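Local coordinates for protein tyrosine--tRNA ligase, mitochondrial (Coccidioides posadasii, PDB 5IJX) that probably charges mitochondrial tRNA(Tyr) with L-tyrosine at the expense of ATP, through a class I catalytic core that here binds free tyrosine, at residues P77-H80 with I81-L85; E214-Y217 with P218-Q221; N245-F248 with G249-I253. One frame throughout, in Å; residues are numbered along the deposited sequence.

Interaction 1 (P77-H80 with I81-L85); sequences PSLH and IGHML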
loop_
_atom_site.group_PDB
_atom_site.type_symbol
_atom_site.label_atom_id
_atom_site.label_comp_id
_atom_site.label_asym_id
_atom_site.label_seq_id
_atom_site.Cartn_x
_atom_site.Cartn_y
_atom_site.Cartn_z
ATOM N N PRO A 77 23.590 -14.317 2.523
ATOM C CA PRO A 77 23.916 -15.066 1.302
ATOM C C PRO A 77 23.571 -16.540 1.402
ATOM O O PRO A 77 23.432 -17.203 0.366
ATOM C CB PRO A 77 25.424 -14.849 1.160
ATOM C CG PRO A 77 25.890 -14.781 2.576
ATOM C CD PRO A 77 24.799 -14.026 3.315
ATOM N N SER A 78 23.422 -17.067 2.615
ATOM C CA SER A 78 23.048 -18.456 2.821
ATOM C C SER A 78 22.251 -18.563 4.110
ATOM O O SER A 78 22.276 -17.667 4.958
ATOM C CB SER A 78 24.273 -19.371 2.893
ATOM O OG SER A 78 23.929 -20.615 3.482
ATOM N N LEU A 79 21.540 -19.676 4.246
ATOM C CA LEU A 79 20.903 -20.004 5.507
ATOM C C LEU A 79 21.954 -20.419 6.533
ATOM O O LEU A 79 23.071 -20.823 6.195
ATOM C CB LEU A 79 19.889 -21.135 5.326
ATOM C CG LEU A 79 18.719 -20.883 4.375
ATOM C CD1 LEU A 79 17.950 -22.176 4.145
ATOM C CD2 LEU A 79 17.800 -19.802 4.923
ATOM N N HIS A 80 21.581 -20.305 7.802
ATOM C CA HIS A 80 22.380 -20.788 8.915
ATOM C C HIS A 80 21.493 -21.664 9.785
ATOM O O HIS A 80 20.274 -21.728 9.597
ATOM C CB HIS A 80 22.977 -19.631 9.727
ATOM C CG HIS A 80 21.994 -18.547 10.042
ATOM N ND1 HIS A 80 21.317 -18.478 11.241
ATOM C CD2 HIS A 80 21.571 -17.491 9.309
ATOM C CE1 HIS A 80 20.522 -17.424 11.234
ATOM N NE2 HIS A 80 20.656 -16.808 10.073
ATOM N N ILE A 81 22.110 -22.353 10.745
ATOM C CA ILE A 81 21.345 -23.268 11.580
ATOM C C ILE A 81 20.228 -22.539 12.316
ATOM O O ILE A 81 19.219 -23.158 12.672
ATOM C CB ILE A 81 22.287 -24.015 12.553
ATOM C CG1 ILE A 81 22.930 -23.052 13.554
ATOM C CG2 ILE A 81 23.359 -24.759 11.760
ATOM C CD1 ILE A 81 23.826 -23.739 14.582
ATOM N N GLY A 82 20.361 -21.225 12.514
ATOM C CA GLY A 82 19.332 -20.480 13.223
ATOM C C GLY A 82 17.958 -20.620 12.593
ATOM O O GLY A 82 16.950 -20.724 13.297
ATOM N N HIS A 83 17.895 -20.615 11.261
ATOM C CA HIS A 83 16.617 -20.728 10.568
ATOM C C HIS A 83 15.983 -22.108 10.688
ATOM O O HIS A 83 14.830 -22.272 10.274
ATOM C CB HIS A 83 16.785 -20.418 9.078
ATOM C CG HIS A 83 17.324 -19.051 8.789
ATOM N ND1 HIS A 83 16.580 -17.904 8.962
ATOM C CD2 HIS A 83 18.524 -18.652 8.310
ATOM C CE1 HIS A 83 17.305 -16.855 8.616
ATOM N NE2 HIS A 83 18.489 -17.282 8.216
HETATM N N MSE A 84 16.687 -23.094 11.232
HETATM C CA MSE A 84 16.295 -24.483 11.015
HETATM C C MSE A 84 15.101 -24.951 11.837
HETATM O O MSE A 84 14.352 -25.815 11.386
HETATM C CB MSE A 84 17.491 -25.405 11.281
HETATM C CG MSE A 84 18.487 -25.442 10.130
HETATM SE SE MSE A 84 17.669 -25.969 8.439
HETATM C CE MSE A 84 16.664 -27.516 9.071
ATOM N N LEU A 85 14.900 -24.384 13.025
ATOM C CA LEU A 85 13.842 -24.895 13.896
ATOM C C LEU A 85 12.458 -24.752 13.281
ATOM O O LEU A 85 11.710 -25.746 13.266
ATOM C CB LEU A 85 13.913 -24.215 15.263
ATOM C CG LEU A 85 15.251 -24.337 15.987
ATOM C CD1 LEU A 85 15.114 -23.700 17.355
ATOM C CD2 LEU A 85 15.707 -25.787 16.095
#

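Interaction 2 (E214-Y217 with P218-Q221); sequences EFCY and PIMQ. With TYR (tyrosine), chain B.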
loop_
_atom_site.group_PDB
_atom_site.type_symbol
_atom_site.label_atom_id
_atom_site.label_comp_id
_atom_site.label_asym_id
_atom_site.label_seq_id
_atom_site.Cartn_x
_atom_site.Cartn_y
_atom_site.Cartn_z
ATOM N N GLU A 214 8.940 0.657 6.001
ATOM C CA GLU A 214 9.238 -0.124 7.199
ATOM C C GLU A 214 7.993 -0.310 8.058
ATOM O O GLU A 214 7.731 -1.411 8.560
ATOM C CB GLU A 214 10.344 0.555 8.007
ATOM C CG GLU A 214 11.709 0.556 7.337
ATOM C CD GLU A 214 12.745 1.316 8.143
ATOM O OE1 GLU A 214 12.540 2.523 8.391
ATOM O OE2 GLU A 214 13.758 0.702 8.539
ATOM N N PHE A 215 7.214 0.758 8.239
ATOM C CA PHE A 215 6.023 0.683 9.079
ATOM C C PHE A 215 5.007 -0.307 8.526
ATOM O O PHE A 215 4.274 -0.937 9.296
ATOM C CB PHE A 215 5.407 2.077 9.209
ATOM C CG PHE A 215 4.158 2.119 10.039
ATOM C CD1 PHE A 215 4.213 1.936 11.409
ATOM C CD2 PHE A 215 2.929 2.361 9.451
ATOM C CE1 PHE A 215 3.064 1.983 12.176
ATOM C CE2 PHE A 215 1.779 2.409 10.211
ATOM C CZ PHE A 215 1.846 2.218 11.575
ATOM N N CYS A 216 4.955 -0.464 7.205
ATOM C CA CYS A 216 3.990 -1.342 6.557
ATOM C C CYS A 216 4.501 -2.765 6.370
ATOM O O CYS A 216 3.788 -3.593 5.794
ATOM C CB CYS A 216 3.593 -0.758 5.195
ATOM S SG CYS A 216 2.714 0.822 5.298
ATOM N N TYR A 217 5.708 -3.074 6.842
ATOM C CA TYR A 217 6.223 -4.436 6.717
ATOM C C TYR A 217 5.281 -5.470 7.318
ATOM O O TYR A 217 4.917 -6.431 6.613
ATOM C CB TYR A 217 7.612 -4.518 7.354
ATOM C CG TYR A 217 8.279 -5.860 7.172
ATOM C CD1 TYR A 217 9.191 -6.071 6.148
ATOM C CD2 TYR A 217 7.990 -6.921 8.021
ATOM C CE1 TYR A 217 9.801 -7.298 5.978
ATOM C CE2 TYR A 217 8.589 -8.151 7.857
ATOM C CZ TYR A 217 9.495 -8.337 6.837
ATOM O OH TYR A 217 10.094 -9.566 6.677
ATOM N N PRO A 218 4.847 -5.353 8.577
ATOM C CA PRO A 218 3.939 -6.374 9.123
ATOM C C PRO A 218 2.642 -6.486 8.351
ATOM O O PRO A 218 2.002 -7.544 8.392
ATOM C CB PRO A 218 3.705 -5.906 10.567
ATOM C CG PRO A 218 3.977 -4.438 10.540
ATOM C CD PRO A 218 5.062 -4.243 9.524
ATOM N N ILE A 219 2.228 -5.436 7.646
ATOM C CA ILE A 219 1.059 -5.555 6.784
ATOM C C ILE A 219 1.363 -6.485 5.620
ATOM O O ILE A 219 0.574 -7.377 5.297
ATOM C CB ILE A 219 0.603 -4.172 6.290
ATOM C CG1 ILE A 219 0.294 -3.268 7.482
ATOM C CG2 ILE A 219 -0.621 -4.325 5.393
ATOM C CD1 ILE A 219 -0.144 -1.877 7.106
HETATM N N MSE A 220 2.504 -6.291 4.970
HETATM C CA MSE A 220 2.865 -7.142 3.848
HETATM C C MSE A 220 2.954 -8.590 4.299
HETATM O O MSE A 220 2.457 -9.491 3.623
HETATM C CB MSE A 220 4.188 -6.705 3.232
HETATM C CG MSE A 220 4.152 -5.328 2.603
HETATM SE SE MSE A 220 5.806 -4.937 1.662
HETATM C CE MSE A 220 5.414 -5.812 -0.034
ATOM N N GLN A 221 3.585 -8.817 5.452
ATOM C CA GLN A 221 3.709 -10.185 5.945
ATOM C C GLN A 221 2.344 -10.772 6.291
ATOM O O GLN A 221 2.060 -11.938 5.978
ATOM C CB GLN A 221 4.643 -10.218 7.153
ATOM C CG GLN A 221 4.726 -11.571 7.826
ATOM C CD GLN A 221 5.949 -11.706 8.708
ATOM O OE1 GLN A 221 6.863 -10.881 8.657
ATOM N NE2 GLN A 221 5.973 -12.751 9.527
HETATM N N TYR B . 10.038 -11.861 8.990
HETATM C CA TYR B . 10.859 -12.998 8.591
HETATM C C TYR B . 12.324 -12.766 8.963
HETATM O O TYR B . 13.097 -13.708 9.158
HETATM C CB TYR B . 10.732 -13.244 7.083
HETATM C CG TYR B . 9.308 -13.429 6.590
HETATM C CD1 TYR B . 8.362 -14.100 7.355
HETATM C CD2 TYR B . 8.912 -12.931 5.356
HETATM C CE1 TYR B . 7.062 -14.269 6.902
HETATM C CE2 TYR B . 7.617 -13.093 4.896
HETATM C CZ TYR B . 6.696 -13.761 5.671
HETATM O OH TYR B . 5.408 -13.922 5.210
HETATM O OXT TYR B . 12.772 -11.624 9.076
#

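Interaction 3 (N245-F248 with G249-I253); sequences NILF and GMDAI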
loop_
_atom_site.group_PDB
_atom_site.type_symbol
_atom_site.label_atom_id
_atom_site.label_comp_id
_atom_site.label_asym_id
_atom_site.label_seq_id
_atom_site.Cartn_x
_atom_site.Cartn_y
_atom_site.Cartn_z
ATOM N N ASN A 245 4.858 -10.490 14.718
ATOM C CA ASN A 245 4.422 -10.506 13.327
ATOM C C ASN A 245 3.365 -11.575 13.088
ATOM O O ASN A 245 2.478 -11.389 12.249
ATOM C CB ASN A 245 5.617 -10.729 12.397
ATOM C CG ASN A 245 6.495 -9.501 12.270
ATOM O OD1 ASN A 245 6.106 -8.405 12.672
ATOM N ND2 ASN A 245 7.682 -9.676 11.699
ATOM N N ILE A 246 3.439 -12.690 13.814
ATOM C CA ILE A 246 2.482 -13.772 13.609
ATOM C C ILE A 246 1.131 -13.397 14.199
ATOM O O ILE A 246 0.092 -13.508 13.537
ATOM C CB ILE A 246 3.024 -15.082 14.206
ATOM C CG1 ILE A 246 4.214 -15.574 13.375
ATOM C CG2 ILE A 246 1.934 -16.138 14.253
ATOM C CD1 ILE A 246 4.956 -16.743 13.981
ATOM N N LEU A 247 1.122 -12.954 15.457
ATOM C CA LEU A 247 -0.117 -12.474 16.054
ATOM C C LEU A 247 -0.777 -11.441 15.149
ATOM O O LEU A 247 -1.948 -11.579 14.775
ATOM C CB LEU A 247 0.165 -11.888 17.438
ATOM C CG LEU A 247 -1.044 -11.451 18.265
ATOM C CD1 LEU A 247 -2.041 -12.585 18.425
ATOM C CD2 LEU A 247 -0.582 -10.958 19.625
ATOM N N PHE A 248 -0.021 -10.407 14.764
ATOM C CA PHE A 248 -0.538 -9.396 13.847
ATOM C C PHE A 248 -1.167 -10.032 12.615
ATOM O O PHE A 248 -2.217 -9.581 12.141
ATOM C CB PHE A 248 0.582 -8.438 13.431
ATOM C CG PHE A 248 0.131 -7.341 12.507
ATOM C CD1 PHE A 248 -0.129 -6.072 12.995
ATOM C CD2 PHE A 248 -0.028 -7.577 11.148
ATOM C CE1 PHE A 248 -0.544 -5.058 12.148
ATOM C CE2 PHE A 248 -0.444 -6.568 10.297
ATOM C CZ PHE A 248 -0.702 -5.308 10.797
ATOM N N GLY A 249 -0.528 -11.063 12.063
ATOM C CA GLY A 249 -1.120 -11.753 10.929
ATOM C C GLY A 249 -2.485 -12.321 11.262
ATOM O O GLY A 249 -3.470 -12.065 10.562
HETATM N N MSE A 250 -2.565 -13.079 12.349
HETATM C CA MSE A 250 -3.813 -13.717 12.738
HETATM C C MSE A 250 -4.896 -12.668 12.889
HETATM O O MSE A 250 -5.918 -12.712 12.202
HETATM C CB MSE A 250 -3.637 -14.490 14.040
HETATM C CG MSE A 250 -2.640 -15.622 13.937
HETATM SE SE MSE A 250 -2.205 -16.362 15.674
HETATM C CE MSE A 250 -3.996 -16.359 16.455
ATOM N N ASP A 251 -4.657 -11.707 13.785
ATOM C CA ASP A 251 -5.625 -10.638 13.986
ATOM C C ASP A 251 -6.011 -9.982 12.670
ATOM O O ASP A 251 -7.160 -9.558 12.499
ATOM C CB ASP A 251 -5.069 -9.595 14.952
ATOM C CG ASP A 251 -4.905 -10.139 16.358
ATOM O OD1 ASP A 251 -5.512 -11.189 16.664
ATOM O OD2 ASP A 251 -4.178 -9.514 17.163
ATOM N N ALA A 252 -5.076 -9.899 11.723
ATOM C CA ALA A 252 -5.406 -9.330 10.423
ATOM C C ALA A 252 -6.432 -10.200 9.710
ATOM O O ALA A 252 -7.516 -9.732 9.337
ATOM C CB ALA A 252 -4.139 -9.169 9.579
ATOM N N ILE A 253 -6.118 -11.487 9.545
ATOM C CA ILE A 253 -7.024 -12.393 8.843
ATOM C C ILE A 253 -8.388 -12.397 9.515
ATOM O O ILE A 253 -9.425 -12.246 8.858
ATOM C CB ILE A 253 -6.424 -13.809 8.779
ATOM C CG1 ILE A 253 -5.148 -13.799 7.931
ATOM C CG2 ILE A 253 -7.450 -14.800 8.221
ATOM C CD1 ILE A 253 -4.400 -15.111 7.918
#

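Interaction 1 (P77-H80 with I81-L85)
In the HIGH signature of this class I synthetase, His80 and His83 bring their imidazoles together, the first and last letters of the motif meeting across one turn. The ring of His80 takes CD2 of His83 over one of its faces, offset toward the rim, while CE1 of His80 lies over a face of the His83 ring. They form an oblique pair, ring centroids 4.0 Å apart and planes at 49°. With chi1 at 46°, CG of His80 sits between its own N and C, which swings ND1 back over the following backbone; there it accepts a weak bond from Gly82 N at 3.2 Å. In class I synthetases this motif helps bind ATP and stabilise the transition state of amino-acid activation, and it probably does so here. In the Rossmann-type fold this is where the loop after strand 67-72 turns into helix 84-95, and His83 N donates to His80 O (3.1 Å, N-H...O angle 143°) from well above the carbonyl plane. Leu79 crosses His83 at about a right angle and sets CD2 against His83 CD2 at 3.6 Å. Leu79 also packs on Ile136 and Leu140 of helix 126-154. The imidazole of His83 lies about 5 Å from the bound tyrosine.

Interaction 2 (E214-Y217 with P218-Q221)
The Tyr217 ring and the Gln221 amide, one helical turn apart, are strongly inclined to each other, their planes 76° apart. OE1 of Gln221 approaches the ring obliquely and comes within 3.3 Å of Tyr217 CE2, and Pro218 N also lies oblique to that ring. At its edge, near its plane, sits the amino nitrogen of the bound tyrosine. This nitrogen donates to Tyr217 OH at 3.3 Å and, more weakly, to Gln221 OE1, so both side chains meet the same amino group. The amide of Gln221 also lies against the substrate ring, with NE2 3.2 Å from CE1 of the ligand. Both side chains leave the helix with CG anti to the backbone N (chi1 -175° for Tyr217, 174° for Gln221), and the glutamine chain stays extended beyond CG, which carries its amide to the substrate. Other pocket residues hold the two ends: Asp73 OD2 bonds Tyr217 OH, and Gln236 OE1 and Gln242 OE1 bond Gln221 NE2. The bound tyrosine is also hydrogen-bonded to Tyr69, Asp113, Asp224 and Gln242.

Along the backbone, helix 212-215 gives way to helix 217-229. Cys216 O receives Met220 N at 3.1 Å and a weak bond from Ile219 N; Tyr217 O takes Gln221 N at 3.0 Å, an almost straight bond. Pro218 brings no amide hydrogen to this first turn, and its CD rests 3.4 Å from Phe215 O. Cys216 SG meets Ile219 CD1, and both residues pack on the second subunit, against its Met182 and Ile212 respectively. The helix start thus serves the amino-acid pocket of a class I tyrosyl-tRNA synthetase, where a tyrosine and a glutamine one turn apart receive the substrate's amino group.

Interaction 3 (N245-F248 with G249-I253)
Gly249 comes first, lying against Asn245 and Ile246 of the preceding turn of helix 243-259, which joins strands 233-239 and 279-283 in a beta-alpha-beta unit. Its N bonds to Asn245 O at 3.0 Å, the donor standing above the carbonyl plane. The Asn245 side chain, near the bound tyrosine, is bonded to Arg197 and Gln242. Gly249 N also lies 3.6 Å from CD2 of Phe248, whose ring comes obliquely past it and packs on Leu189. Met250, a selenomethionine, follows: its N is bonded to Ile246 O at 2.9 Å, nearly in line with the carbonyl. Its CG lies 3.5 Å from Ile246 O; the chain runs on extended at chi2 (169°), putting SE 4.4 Å from Ile246 CG2, and only then bends at chi3, which turns the methyl CE. Ile246 and Met250 both pack on Val51 of strand 49-51.

Asp251 N reaches Leu247 O almost straight at 2.9 Å. Leu247 sends CG anti to its N (chi1 -175°), and the two side chains cross obliquely, with Asp251 OD2 3.8 Å from Leu247 CG. Ala252 N bonds Phe248 O, more bent (142°), its CB 3.2 Å from that same oxygen, and Ile253 N carries the series on to Gly249 O. Ile253 packs on Phe225, Trp226 and Phe229 of helix 217-229.

Four consecutive i to i+4 backbone bonds therefore do most of the polar work across this turn. The side chains add apolar packing against Val51, whereas the Asp251 carboxylate, on an exposed residue, meets Leu247 by van der Waals contact and makes no salt bridge with this turn.

In the fold
All three interactions lie in the class I catalytic core, in series along the chain. Interaction 1 sits where strand 67-72 passes to helix 84-95; interaction 2 spans the passage from helix 212-215 to helix 217-229; interaction 3 is in helix 243-259, which follows strand 233-239. Interactions 2 and 3 have centres 11 Å apart and touch directly: Pro218 and Ile219 lie against the Phe248 ring, and Gln221 against Asn245. Interaction 1 stands off, its centre 23 Å from that of interaction 2 and 24 Å from that of interaction 3. The bound tyrosine links them: Tyr217 and Gln221 bond its amino group, while His83 of the HIGH motif and Asn245 on helix 243-259 lie near it.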